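Local coordinates for protein nucleoporin nup120 (Schizosaccharomyces pombe, PDB 4GQ2) that serves as a structural component of the nuclear pore complex, whose nucleoporins can also act as docking or interaction partners for transport factors, at residues 126-131 / 138-143; 26-31 / 158-163; 110-115 / 174-179; 81-86 / 104-109. One frame throughout, in Å; residues are numbered along the deposited sequence.

Overall arrangement
All four contacts fall in the beta-propeller part of the chain, where four-stranded antiparallel sheets follow one another as blades. Contact 1 pairs the two central strands of one such sheet; contact 2 lays the loop after strand 21-26 along an outer strand of that sheet, 160-163. Contact 4 belongs to the preceding five-stranded sheet, and contact 3 joins the turn at 112-115 to the first strand of the following blade. Along the chain, contact 4 closes before contacts 1 and 3 open, contact 2 spans contacts 1 and 4, and contact 3 also spans contact 1. The centre of contact 1 lies about 11 to 13 Å from those of the other three; its hairpin touches them all, so successive sheets pack into one body.

Contact 1 of 4, residues 126-131 / 138-143; sequences TTIIYA and LYYIRL
Backbone bonding between Ile129 and Ile141 sets the frame of this antiparallel hairpin: Ile129 N reaches Ile141 O at 2.7 Å, and the return bond from Ile141 N is almost straight (175°). Ala131 and Tyr139 form a second hydrogen-bonded pair. The intervening pairs, Ile128 with Arg142 and Tyr130 with Tyr140, lack such bonds; CA-H...O contacts accompany them, as from Tyr130 CA to Tyr139 O.

Aromatic packing dominates the face bearing the latter two pairs. Tyr140 turns its edge to the face of Tyr130 in an offset edge-to-face pair, centroids 5.4 Å apart and planes at 64°. With CG anti to the backbone N (chi1 -178°), the Tyr140 ring rises from the sheet and leans over the partner strand, where Ile128 CG1 lies 3.6 Å from Tyr140 CZ. A serine at Tyr140 would probably leave the face of Tyr130 without its aromatic edge, strip one neighbour from Ile128 and leave Thr181 O without its phenol partner.

Aliphatic contacts occupy the face of Ile129 and Leu143. Leu143 brings both methyls, CD1 and CD2, to the Ile129 CD1 methyl, each at 3.8 Å.

The phenol oxygens look beyond the hairpin: Tyr130 OH bonds to Ser180 O and Tyr140 OH to Thr181 O, in the loop after strand 173-178. Strands 115-121 and 160-163 flank the pair within the blade, while the two tyrosines also pack on Leu198 of strand 193-199.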
loop_
_atom_site.group_PDB
_atom_site.type_symbol
_atom_site.label_atom_id
_atom_site.label_comp_id
_atom_site.label_asym_id
_atom_site.label_seq_id
_atom_site.Cartn_x
_atom_site.Cartn_y
_atom_site.Cartn_z
ATOM N N THR A 126 11.588 -26.719 24.214
ATOM C CA THR A 126 11.389 -27.117 22.817
ATOM C C THR A 126 9.982 -27.657 22.544
ATOM O O THR A 126 9.370 -28.302 23.400
ATOM C CB THR A 126 12.467 -28.123 22.331
ATOM O OG1 THR A 126 12.014 -28.782 21.141
ATOM C CG2 THR A 126 12.771 -29.175 23.385
ATOM N N THR A 127 9.480 -27.369 21.345
ATOM C CA THR A 127 8.167 -27.832 20.911
ATOM C C THR A 127 8.318 -29.067 20.025
ATOM O O THR A 127 9.219 -29.140 19.187
ATOM C CB THR A 127 7.390 -26.722 20.158
ATOM O OG1 THR A 127 7.311 -25.547 20.975
ATOM C CG2 THR A 127 5.973 -27.167 19.826
ATOM N N ILE A 128 7.415 -30.025 20.221
ATOM C CA ILE A 128 7.426 -31.306 19.523
ATOM C C ILE A 128 6.217 -31.423 18.596
ATOM O O ILE A 128 5.112 -31.016 18.958
ATOM C CB ILE A 128 7.450 -32.470 20.553
ATOM C CG1 ILE A 128 8.891 -32.846 20.909
ATOM C CG2 ILE A 128 6.711 -33.700 20.054
ATOM C CD1 ILE A 128 9.530 -31.971 21.969
ATOM N N ILE A 129 6.431 -31.959 17.395
ATOM C CA ILE A 129 5.317 -32.342 16.529
ATOM C C ILE A 129 5.301 -33.850 16.259
ATOM O O ILE A 129 6.301 -34.424 15.814
ATOM C CB ILE A 129 5.338 -31.611 15.172
ATOM C CG1 ILE A 129 5.464 -30.105 15.369
ATOM C CG2 ILE A 129 4.076 -31.935 14.370
ATOM C CD1 ILE A 129 5.947 -29.389 14.128
ATOM N N TYR A 130 4.157 -34.472 16.539
ATOM C CA TYR A 130 3.857 -35.822 16.080
ATOM C C TYR A 130 3.084 -35.726 14.771
ATOM O O TYR A 130 2.074 -35.022 14.695
ATOM C CB TYR A 130 2.981 -36.559 17.093
ATOM C CG TYR A 130 3.570 -36.743 18.470
ATOM C CD1 TYR A 130 4.425 -37.813 18.752
ATOM C CD2 TYR A 130 3.248 -35.866 19.503
ATOM C CE1 TYR A 130 4.958 -37.987 20.022
ATOM C CE2 TYR A 130 3.777 -36.029 20.775
ATOM C CZ TYR A 130 4.627 -37.089 21.030
ATOM O OH TYR A 130 5.143 -37.250 22.296
ATOM N N ALA A 131 3.552 -36.440 13.749
ATOM C CA ALA A 131 2.880 -36.487 12.454
ATOM C C ALA A 131 2.809 -37.907 11.904
ATOM O O ALA A 131 3.794 -38.649 11.944
ATOM C CB ALA A 131 3.576 -35.571 11.460
ATOM N N LEU A 138 5.145 -42.835 11.701
ATOM C CA LEU A 138 5.027 -41.825 12.750
ATOM C C LEU A 138 6.317 -41.016 12.848
ATOM O O LEU A 138 7.405 -41.570 13.027
ATOM C CB LEU A 138 4.701 -42.467 14.104
ATOM C CG LEU A 138 4.898 -41.608 15.364
ATOM C CD1 LEU A 138 3.847 -40.510 15.496
ATOM C CD2 LEU A 138 4.898 -42.477 16.611
ATOM N N TYR A 139 6.189 -39.698 12.736
ATOM C CA TYR A 139 7.346 -38.828 12.787
ATOM C C TYR A 139 7.351 -38.006 14.051
ATOM O O TYR A 139 6.318 -37.490 14.467
ATOM C CB TYR A 139 7.389 -37.919 11.575
ATOM C CG TYR A 139 7.545 -38.642 10.260
ATOM C CD1 TYR A 139 8.812 -38.971 9.768
ATOM C CD2 TYR A 139 6.429 -38.978 9.492
ATOM C CE1 TYR A 139 8.960 -39.625 8.550
ATOM C CE2 TYR A 139 6.568 -39.624 8.270
ATOM C CZ TYR A 139 7.832 -39.945 7.802
ATOM O OH TYR A 139 7.965 -40.589 6.590
ATOM N N TYR A 140 8.527 -37.896 14.658
ATOM C CA TYR A 140 8.692 -37.170 15.907
ATOM C C TYR A 140 9.655 -36.010 15.660
ATOM O O TYR A 140 10.881 -36.195 15.647
ATOM C CB TYR A 140 9.208 -38.122 16.992
ATOM C CG TYR A 140 9.375 -37.504 18.359
ATOM C CD1 TYR A 140 8.303 -37.408 19.241
ATOM C CD2 TYR A 140 10.610 -37.031 18.780
ATOM C CE1 TYR A 140 8.457 -36.854 20.503
ATOM C CE2 TYR A 140 10.776 -36.470 20.036
ATOM C CZ TYR A 140 9.704 -36.383 20.892
ATOM O OH TYR A 140 9.896 -35.820 22.137
ATOM N N ILE A 141 9.081 -34.823 15.453
ATOM C CA ILE A 141 9.835 -33.646 15.011
ATOM C C ILE A 141 10.049 -32.632 16.130
ATOM O O ILE A 141 9.087 -32.143 16.733
ATOM C CB ILE A 141 9.155 -32.953 13.806
ATOM C CG1 ILE A 141 9.050 -33.912 12.618
ATOM C CG2 ILE A 141 9.927 -31.706 13.389
ATOM C CD1 ILE A 141 7.989 -33.517 11.609
ATOM N N ARG A 142 11.315 -32.326 16.404
ATOM C CA ARG A 142 11.676 -31.313 17.395
ATOM C C ARG A 142 11.879 -29.951 16.734
ATOM O O ARG A 142 12.690 -29.814 15.821
ATOM C CB ARG A 142 12.944 -31.708 18.150
ATOM C CG ARG A 142 12.739 -32.642 19.333
ATOM C CD ARG A 142 13.964 -32.586 20.235
ATOM N NE ARG A 142 14.157 -33.781 21.056
ATOM C CZ ARG A 142 14.702 -34.918 20.625
ATOM N NH1 ARG A 142 15.094 -35.048 19.362
ATOM N NH2 ARG A 142 14.844 -35.935 21.459
ATOM N N LEU A 143 11.135 -28.954 17.201
ATOM C CA LEU A 143 11.206 -27.613 16.633
ATOM C C LEU A 143 12.242 -26.770 17.341
ATOM O O LEU A 143 12.270 -26.702 18.571
ATOM C CB LEU A 143 9.852 -26.906 16.734
ATOM C CG LEU A 143 8.695 -27.376 15.852
ATOM C CD1 LEU A 143 7.408 -26.691 16.289
ATOM C CD2 LEU A 143 8.981 -27.114 14.380
#

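Contact 2 of 4, residues 26-31 / 158-163; sequences WVPALE and DWCLCY
Val27 and Trp159 cross at about a right angle, the CG1 methyl of the valine meeting CH2 at the far end of the indole from 4.1 Å away. Beside it the indole presents its edge to the loop backbone: Trp26 O lies near the ring plane, 3.3 Å from Trp159 CZ2. This placement follows from the first torsion of Trp159 (chi1 77°), which sets CG between the backbone N and the carbonyl carbon and swings the ring toward the loop. Cys160 CB sits over one face of the indole, near its rim. Replacing Trp159 with an alanine would probably open a gap beneath Val27 and deprive Trp26 O of its aromatic edge.

Strand 160-163 is the last strand of a four-stranded propeller blade, and the loop following strand 21-26 runs alongside it, the two directions 29° apart, so segments 127 residues apart meet through small apolar groups. Cys160 points its SG between two neighbours, Val27 CG1 at 3.7 Å and Pro28 CD at 3.8 Å. The proline ring then bridges to the next residue whose side chain is directed at the loop, its CD standing 4.1 Å from Cys162 SG. Farther along, Leu30 reaches down toward Cys162 and sets its CD1 methyl 4.0 Å from Cys162 CB.

Tyr139 of the neighbouring strand touches Val27 and Cys162 from within the blade. Trp26 itself turns away and stacks on His106, whose backbone also bonds to that of Val27.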
loop_
_atom_site.group_PDB
_atom_site.type_symbol
_atom_site.label_atom_id
_atom_site.label_comp_id
_atom_site.label_asym_id
_atom_site.label_seq_id
_atom_site.Cartn_x
_atom_site.Cartn_y
_atom_site.Cartn_z
ATOM N N TRP A 26 13.411 -31.921 4.820
ATOM C CA TRP A 26 12.958 -33.243 4.378
ATOM C C TRP A 26 13.181 -34.230 5.477
ATOM O O TRP A 26 14.294 -34.336 6.006
ATOM C CB TRP A 26 13.729 -33.699 3.145
ATOM C CG TRP A 26 13.293 -33.025 1.871
ATOM C CD1 TRP A 26 12.480 -33.551 0.868
ATOM C CD2 TRP A 26 13.625 -31.667 1.419
ATOM N NE1 TRP A 26 12.296 -32.640 -0.144
ATOM C CE2 TRP A 26 12.954 -31.490 0.122
ATOM C CE3 TRP A 26 14.381 -30.619 1.937
ATOM C CZ2 TRP A 26 13.054 -30.310 -0.603
ATOM C CZ3 TRP A 26 14.476 -29.436 1.192
ATOM C CH2 TRP A 26 13.829 -29.286 -0.048
ATOM N N VAL A 27 12.125 -34.959 5.840
ATOM C CA VAL A 27 12.240 -36.035 6.829
ATOM C C VAL A 27 13.101 -37.164 6.241
ATOM O O VAL A 27 13.082 -37.374 5.019
ATOM C CB VAL A 27 10.858 -36.558 7.301
ATOM C CG1 VAL A 27 10.050 -35.437 7.941
ATOM C CG2 VAL A 27 10.077 -37.188 6.157
ATOM N N PRO A 28 13.889 -37.860 7.090
ATOM C CA PRO A 28 14.723 -38.968 6.607
ATOM C C PRO A 28 13.906 -40.011 5.840
ATOM O O PRO A 28 12.808 -40.375 6.276
ATOM C CB PRO A 28 15.279 -39.570 7.901
ATOM C CG PRO A 28 15.319 -38.423 8.846
ATOM C CD PRO A 28 14.091 -37.617 8.531
ATOM N N ALA A 29 14.433 -40.464 4.703
ATOM C CA ALA A 29 13.742 -41.439 3.855
ATOM C C ALA A 29 13.793 -42.862 4.429
ATOM O O ALA A 29 14.804 -43.278 4.999
ATOM C CB ALA A 29 14.308 -41.412 2.442
ATOM N N LEU A 30 12.688 -43.590 4.280
ATOM C CA LEU A 30 12.591 -44.987 4.715
ATOM C C LEU A 30 12.228 -45.912 3.549
ATOM O O LEU A 30 11.990 -45.445 2.432
ATOM C CB LEU A 30 11.603 -45.127 5.881
ATOM C CG LEU A 30 12.186 -45.184 7.303
ATOM C CD1 LEU A 30 12.921 -43.910 7.706
ATOM C CD2 LEU A 30 11.091 -45.495 8.311
ATOM N N GLU A 31 12.188 -47.219 3.806
ATOM C CA GLU A 31 12.082 -48.212 2.728
ATOM C C GLU A 31 10.693 -48.293 2.083
ATOM O O GLU A 31 10.569 -48.181 0.859
ATOM C CB GLU A 31 12.548 -49.588 3.210
ATOM C CG GLU A 31 13.375 -50.341 2.183
ATOM C CD GLU A 31 14.223 -51.431 2.807
ATOM O OE1 GLU A 31 13.654 -52.468 3.216
ATOM O OE2 GLU A 31 15.457 -51.251 2.883
ATOM N N ASP A 158 19.276 -34.866 15.372
ATOM C CA ASP A 158 18.136 -35.567 15.963
ATOM C C ASP A 158 16.790 -34.840 15.809
ATOM O O ASP A 158 15.844 -35.127 16.552
ATOM C CB ASP A 158 18.419 -35.836 17.450
ATOM C CG ASP A 158 18.809 -34.570 18.221
ATOM O OD1 ASP A 158 19.469 -33.678 17.639
ATOM O OD2 ASP A 158 18.469 -34.473 19.420
ATOM N N TRP A 159 16.694 -33.920 14.845
ATOM C CA TRP A 159 15.491 -33.082 14.700
ATOM C C TRP A 159 14.282 -33.874 14.296
ATOM O O TRP A 159 13.172 -33.573 14.732
ATOM C CB TRP A 159 15.722 -31.918 13.740
ATOM C CG TRP A 159 15.701 -32.280 12.273
ATOM C CD1 TRP A 159 16.782 -32.623 11.466
ATOM C CD2 TRP A 159 14.532 -32.329 11.381
ATOM N NE1 TRP A 159 16.376 -32.873 10.179
ATOM C CE2 TRP A 159 15.042 -32.718 10.059
ATOM C CE3 TRP A 159 13.165 -32.099 11.538
ATOM C CZ2 TRP A 159 14.205 -32.866 8.963
ATOM C CZ3 TRP A 159 12.332 -32.255 10.424
ATOM C CH2 TRP A 159 12.842 -32.630 9.169
ATOM N N CYS A 160 14.494 -34.892 13.462
ATOM C CA CYS A 160 13.435 -35.808 13.068
ATOM C C CYS A 160 13.763 -37.275 13.344
ATOM O O CYS A 160 14.737 -37.809 12.826
ATOM C CB CYS A 160 13.087 -35.635 11.597
ATOM S SG CYS A 160 11.566 -36.499 11.164
ATOM N N LEU A 161 12.926 -37.907 14.164
ATOM C CA LEU A 161 12.986 -39.340 14.442
ATOM C C LEU A 161 11.799 -40.025 13.765
ATOM O O LEU A 161 10.669 -39.524 13.825
ATOM C CB LEU A 161 12.938 -39.581 15.956
ATOM C CG LEU A 161 14.217 -39.640 16.812
ATOM C CD1 LEU A 161 15.321 -38.704 16.343
ATOM C CD2 LEU A 161 13.892 -39.382 18.279
ATOM N N CYS A 162 12.057 -41.161 13.123
ATOM C CA CYS A 162 11.009 -41.917 12.433
ATOM C C CYS A 162 10.691 -43.235 13.117
ATOM O O CYS A 162 11.593 -43.996 13.481
ATOM C CB CYS A 162 11.402 -42.188 10.982
ATOM S SG CYS A 162 12.009 -40.713 10.157
ATOM N N TYR A 163 9.398 -43.502 13.268
ATOM C CA TYR A 163 8.928 -44.713 13.918
ATOM C C TYR A 163 7.914 -45.431 13.047
ATOM O O TYR A 163 7.089 -44.793 12.393
ATOM C CB TYR A 163 8.290 -44.373 15.258
ATOM C CG TYR A 163 9.236 -43.750 16.254
ATOM C CD1 TYR A 163 10.046 -44.545 17.069
ATOM C CD2 TYR A 163 9.312 -42.365 16.398
ATOM C CE1 TYR A 163 10.910 -43.977 17.997
ATOM C CE2 TYR A 163 10.178 -41.786 17.316
ATOM C CZ TYR A 163 10.973 -42.596 18.114
ATOM O OH TYR A 163 11.829 -42.027 19.029
#

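Contact 3 of 4, residues 110-115 / 174-179; sequences NVMKDG and DLMAAI
Met176 makes the close part of the contact, laying its thioether against the Gly115 backbone, with SD 3.3 Å from Gly115 C. Its CG stands 3.7 Å from Asp114 O, and a bend at the last torsion (chi3 72°) folds CE over beside the Gly115 carbonyl. From the turn across the contact, Met112 sends out an outstretched side chain. Its CE methyl arrives 3.5 Å from Asp174 O and also meets the Met176 side chain, CE to CG at 4.3 Å, so the two methionines meet on the inner side.

The backbone geometry on both sides is irregular. Residues Met112 to Gly115 form a type II beta turn where the chain turns a corner, while Asp174 and Leu175 together face Ser187 in a classic beta bulge at the edge of the next four-stranded propeller blade. At Gly115 a side chain would run into the carbonyl oxygen of Met112.

Toward solvent the fit is slacker. Asp114 and Leu175 run alongside each other and touch through carbon alone, the carboxylate carbon CG of Asp114 being 3.9 Å from Leu175 CD2. The Asp114 carboxylate has a long salt bridge from Lys113 within the turn, and Lys113 NZ also makes a weak, long ion pair with Asp59. Across the contact the two negative groups, Asp114 OD2 and Asp174 OD1, stay 6.1 Å apart. On the inward side, Tyr130 and Ile132 of strand 126-133 pack against Met176.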
loop_
_atom_site.group_PDB
_atom_site.type_symbol
_atom_site.label_atom_id
_atom_site.label_comp_id
_atom_site.label_asym_id
_atom_site.label_seq_id
_atom_site.Cartn_x
_atom_site.Cartn_y
_atom_site.Cartn_z
ATOM N N ASN A 110 1.603 -38.123 2.110
ATOM C CA ASN A 110 0.736 -37.094 2.681
ATOM C C ASN A 110 0.442 -37.301 4.165
ATOM O O ASN A 110 0.042 -38.388 4.571
ATOM C CB ASN A 110 -0.592 -37.004 1.908
ATOM C CG ASN A 110 -0.501 -36.120 0.668
ATOM O OD1 ASN A 110 0.228 -35.131 0.645
ATOM N ND2 ASN A 110 -1.255 -36.471 -0.365
ATOM N N VAL A 111 0.643 -36.257 4.970
ATOM C CA VAL A 111 0.197 -36.282 6.358
ATOM C C VAL A 111 -1.314 -36.506 6.351
ATOM O O VAL A 111 -2.029 -35.902 5.557
ATOM C CB VAL A 111 0.539 -34.975 7.105
ATOM C CG1 VAL A 111 0.099 -35.058 8.558
ATOM C CG2 VAL A 111 2.033 -34.683 7.029
ATOM N N MET A 112 -1.792 -37.398 7.211
ATOM C CA MET A 112 -3.219 -37.679 7.268
ATOM C C MET A 112 -3.963 -36.582 8.014
ATOM O O MET A 112 -3.404 -35.918 8.894
ATOM C CB MET A 112 -3.501 -39.051 7.905
ATOM C CG MET A 112 -3.315 -39.114 9.412
ATOM S SD MET A 112 -4.055 -40.595 10.129
ATOM C CE MET A 112 -4.120 -40.160 11.870
ATOM N N LYS A 113 -5.224 -36.400 7.640
ATOM C CA LYS A 113 -6.139 -35.518 8.334
ATOM C C LYS A 113 -6.181 -35.930 9.809
ATOM O O LYS A 113 -6.187 -37.126 10.132
ATOM C CB LYS A 113 -7.520 -35.621 7.674
ATOM C CG LYS A 113 -8.656 -34.930 8.406
ATOM C CD LYS A 113 -8.906 -33.519 7.897
ATOM C CE LYS A 113 -10.222 -32.963 8.430
ATOM N NZ LYS A 113 -10.133 -32.578 9.869
ATOM N N ASP A 114 -6.167 -34.942 10.699
ATOM C CA ASP A 114 -6.077 -35.187 12.144
ATOM C C ASP A 114 -4.770 -35.889 12.501
ATOM O O ASP A 114 -4.652 -36.486 13.573
ATOM C CB ASP A 114 -7.275 -36.006 12.640
ATOM C CG ASP A 114 -8.595 -35.408 12.222
ATOM O OD1 ASP A 114 -8.995 -34.387 12.806
ATOM O OD2 ASP A 114 -9.234 -35.954 11.305
ATOM N N GLY A 115 -3.796 -35.804 11.594
ATOM C CA GLY A 115 -2.515 -36.479 11.755
ATOM C C GLY A 115 -1.369 -35.617 12.252
ATOM O O GLY A 115 -0.210 -35.989 12.091
ATOM N N ASP A 174 -6.337 -43.190 12.973
ATOM C CA ASP A 174 -7.446 -42.304 12.663
ATOM C C ASP A 174 -7.388 -40.978 13.432
ATOM O O ASP A 174 -7.434 -39.906 12.834
ATOM C CB ASP A 174 -8.769 -43.026 12.928
ATOM C CG ASP A 174 -9.951 -42.332 12.282
ATOM O OD1 ASP A 174 -9.903 -42.062 11.058
ATOM O OD2 ASP A 174 -10.934 -42.072 13.002
ATOM N N LEU A 175 -7.295 -41.055 14.754
ATOM C CA LEU A 175 -7.213 -39.854 15.575
ATOM C C LEU A 175 -6.022 -39.933 16.519
ATOM O O LEU A 175 -5.611 -41.028 16.916
ATOM C CB LEU A 175 -8.511 -39.633 16.359
ATOM C CG LEU A 175 -9.808 -39.383 15.573
ATOM C CD1 LEU A 175 -11.024 -39.559 16.471
ATOM C CD2 LEU A 175 -9.818 -38.003 14.928
ATOM N N MET A 176 -5.465 -38.771 16.854
ATOM C CA MET A 176 -4.327 -38.679 17.766
ATOM C C MET A 176 -4.632 -37.763 18.940
ATOM O O MET A 176 -5.456 -36.851 18.836
ATOM C CB MET A 176 -3.087 -38.128 17.061
ATOM C CG MET A 176 -2.737 -38.763 15.725
ATOM S SD MET A 176 -1.552 -37.745 14.818
ATOM C CE MET A 176 -0.038 -38.002 15.742
ATOM N N ALA A 177 -3.949 -38.011 20.053
ATOM C CA ALA A 177 -3.903 -37.064 21.162
ATOM C C ALA A 177 -2.575 -37.218 21.889
ATOM O O ALA A 177 -2.343 -38.218 22.575
ATOM C CB ALA A 177 -5.079 -37.263 22.116
ATOM N N ALA A 178 -1.700 -36.236 21.701
ATOM C CA ALA A 178 -0.437 -36.153 22.422
ATOM C C ALA A 178 -0.700 -36.178 23.925
ATOM O O ALA A 178 -1.559 -35.453 24.427
ATOM C CB ALA A 178 0.301 -34.879 22.036
ATOM N N ILE A 179 0.030 -37.028 24.635
ATOM C CA ILE A 179 -0.101 -37.120 26.090
ATOM C C ILE A 179 1.014 -36.309 26.743
ATOM O O ILE A 179 0.825 -35.707 27.801
ATOM C CB ILE A 179 -0.061 -38.596 26.564
ATOM C CG1 ILE A 179 -1.260 -39.383 26.011
ATOM C CG2 ILE A 179 0.024 -38.702 28.084
ATOM C CD1 ILE A 179 -2.606 -38.701 26.171
#

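Contact 4 of 4, residues 81-86 / 104-109; sequences NRTLTI and KIHFPS
Arg82 grips the loop at Pro108 with one arm of its guanidinium, NH1 donating to Pro108 O at 2.7 Å. The bond is bent (140° at the hydrogen) and comes in above the carbonyl plane, while the oxygen sits at the edge of the guanidinium, tilted slightly from its plane. With CG anti to the carbonyl carbon (chi1 -57°), the methylene chain of Arg82 passes over the Phe107 carbonyl, CB lying 3.3 Å from Phe107 O. The Arg82 carbonyl in turn accepts a hydrogen bond from Phe107 N.

Beyond this point the antiparallel strands are regular: Leu84 and Ile105 exchange two backbone hydrogen bonds. Next to them Thr83 runs alongside His106, the Thr83 CG2 methyl 3.6 Å from His106 ND1. On the opposite face, Leu84 CB meets Phe107 at CE1, and the Ile86 and Ile105 CD1 methyls touch at 3.9 Å.

A second shell holds these groups. Asn81, whose amide nitrogen bonds to Glu54, lies close to the Thr83 hydroxyl; Trp26 stacks on the His106 ring, and Tyr139 packs edge-to-face with Phe107. Both strands belong to the five-stranded sheet, and Ile86 and Phe107 carry the apolar face onto the hairpin strands 126-133 and 138-143 of the next blade.

The chemistry is thus divided: an apolar face packs one sheet against the next, while the arginine, with its charge probably strengthening the bond, ties the departing loop to the strand's start.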
loop_
_atom_site.group_PDB
_atom_site.type_symbol
_atom_site.label_atom_id
_atom_site.label_comp_id
_atom_site.label_asym_id
_atom_site.label_seq_id
_atom_site.Cartn_x
_atom_site.Cartn_y
_atom_site.Cartn_z
ATOM N N ASN A 81 0.581 -31.681 -1.585
ATOM C CA ASN A 81 1.911 -31.789 -2.167
ATOM C C ASN A 81 2.909 -32.383 -1.166
ATOM O O ASN A 81 4.116 -32.167 -1.276
ATOM C CB ASN A 81 2.388 -30.437 -2.711
ATOM C CG ASN A 81 2.594 -29.395 -1.620
ATOM O OD1 ASN A 81 2.301 -29.628 -0.447
ATOM N ND2 ASN A 81 3.104 -28.234 -2.008
ATOM N N ARG A 82 2.383 -33.134 -0.196
ATOM C CA ARG A 82 3.181 -33.831 0.826
ATOM C C ARG A 82 4.018 -32.871 1.662
ATOM O O ARG A 82 5.196 -33.124 1.926
ATOM C CB ARG A 82 4.072 -34.919 0.206
ATOM C CG ARG A 82 3.323 -35.976 -0.590
ATOM C CD ARG A 82 4.284 -36.977 -1.210
ATOM N NE ARG A 82 3.834 -37.380 -2.542
ATOM C CZ ARG A 82 4.223 -38.480 -3.181
ATOM N NH1 ARG A 82 5.077 -39.328 -2.620
ATOM N NH2 ARG A 82 3.746 -38.738 -4.390
ATOM N N THR A 83 3.402 -31.766 2.078
ATOM C CA THR A 83 4.088 -30.778 2.909
ATOM C C THR A 83 3.311 -30.449 4.179
ATOM O O THR A 83 2.085 -30.609 4.228
ATOM C CB THR A 83 4.340 -29.458 2.149
ATOM O OG1 THR A 83 3.083 -28.884 1.765
ATOM C CG2 THR A 83 5.221 -29.681 0.902
ATOM N N LEU A 84 4.048 -30.005 5.196
ATOM C CA LEU A 84 3.489 -29.373 6.385
ATOM C C LEU A 84 4.230 -28.052 6.593
ATOM O O LEU A 84 5.457 -28.036 6.716
ATOM C CB LEU A 84 3.615 -30.302 7.600
ATOM C CG LEU A 84 3.712 -29.870 9.077
ATOM C CD1 LEU A 84 2.738 -28.784 9.507
ATOM C CD2 LEU A 84 3.532 -31.097 9.962
ATOM N N THR A 85 3.488 -26.948 6.600
ATOM C CA THR A 85 4.085 -25.630 6.801
ATOM C C THR A 85 3.759 -25.105 8.183
ATOM O O THR A 85 2.670 -25.350 8.697
ATOM C CB THR A 85 3.589 -24.601 5.774
ATOM O OG1 THR A 85 2.192 -24.352 5.987
ATOM C CG2 THR A 85 3.828 -25.091 4.344
ATOM N N ILE A 86 4.709 -24.390 8.779
ATOM C CA ILE A 86 4.505 -23.785 10.093
ATOM C C ILE A 86 4.820 -22.295 10.066
ATOM O O ILE A 86 5.928 -21.893 9.714
ATOM C CB ILE A 86 5.373 -24.456 11.180
ATOM C CG1 ILE A 86 5.163 -25.970 11.179
ATOM C CG2 ILE A 86 5.060 -23.869 12.551
ATOM C CD1 ILE A 86 6.301 -26.753 11.800
ATOM N N LYS A 104 8.897 -25.231 6.071
ATOM C CA LYS A 104 8.167 -26.153 5.217
ATOM C C LYS A 104 8.843 -27.522 5.288
ATOM O O LYS A 104 10.024 -27.663 4.946
ATOM C CB LYS A 104 8.118 -25.637 3.779
ATOM C CG LYS A 104 7.562 -26.632 2.770
ATOM C CD LYS A 104 7.509 -26.056 1.364
ATOM C CE LYS A 104 6.607 -24.833 1.293
ATOM N NZ LYS A 104 6.332 -24.439 -0.113
ATOM N N ILE A 105 8.075 -28.509 5.745
ATOM C CA ILE A 105 8.563 -29.861 5.965
ATOM C C ILE A 105 7.964 -30.767 4.904
ATOM O O ILE A 105 6.749 -30.825 4.748
ATOM C CB ILE A 105 8.183 -30.354 7.378
ATOM C CG1 ILE A 105 8.824 -29.443 8.428
ATOM C CG2 ILE A 105 8.622 -31.796 7.590
ATOM C CD1 ILE A 105 8.261 -29.553 9.828
ATOM N N HIS A 106 8.824 -31.461 4.168
ATOM C CA HIS A 106 8.381 -32.382 3.121
ATOM C C HIS A 106 8.385 -33.788 3.629
ATOM O O HIS A 106 9.264 -34.177 4.409
ATOM C CB HIS A 106 9.270 -32.301 1.887
ATOM C CG HIS A 106 9.388 -30.918 1.307
ATOM N ND1 HIS A 106 8.637 -30.504 0.268
ATOM C CD2 HIS A 106 10.218 -29.852 1.647
ATOM C CE1 HIS A 106 8.966 -29.236 -0.041
ATOM N NE2 HIS A 106 9.933 -28.837 0.806
ATOM N N PHE A 107 7.391 -34.550 3.172
ATOM C CA PHE A 107 7.180 -35.935 3.567
ATOM C C PHE A 107 7.139 -36.813 2.323
ATOM O O PHE A 107 6.835 -36.315 1.236
ATOM C CB PHE A 107 5.859 -36.062 4.326
ATOM C CG PHE A 107 5.884 -35.451 5.695
ATOM C CD1 PHE A 107 5.643 -34.091 5.872
ATOM C CD2 PHE A 107 6.143 -36.237 6.815
ATOM C CE1 PHE A 107 5.663 -33.530 7.138
ATOM C CE2 PHE A 107 6.167 -35.679 8.087
ATOM C CZ PHE A 107 5.927 -34.325 8.247
ATOM N N PRO A 108 7.452 -38.120 2.472
ATOM C CA PRO A 108 7.384 -39.060 1.346
ATOM C C PRO A 108 5.948 -39.466 1.042
ATOM O O PRO A 108 5.670 -40.009 -0.033
ATOM C CB PRO A 108 8.173 -40.282 1.842
ATOM C CG PRO A 108 8.771 -39.905 3.157
ATOM C CD PRO A 108 7.945 -38.778 3.696
ATOM N N SER A 109 5.057 -39.209 1.998
ATOM C CA SER A 109 3.627 -39.467 1.860
ATOM C C SER A 109 2.831 -38.372 2.572
ATOM O O SER A 109 3.326 -37.775 3.530
ATOM C CB SER A 109 3.294 -40.833 2.454
ATOM O OG SER A 109 1.920 -40.941 2.763
#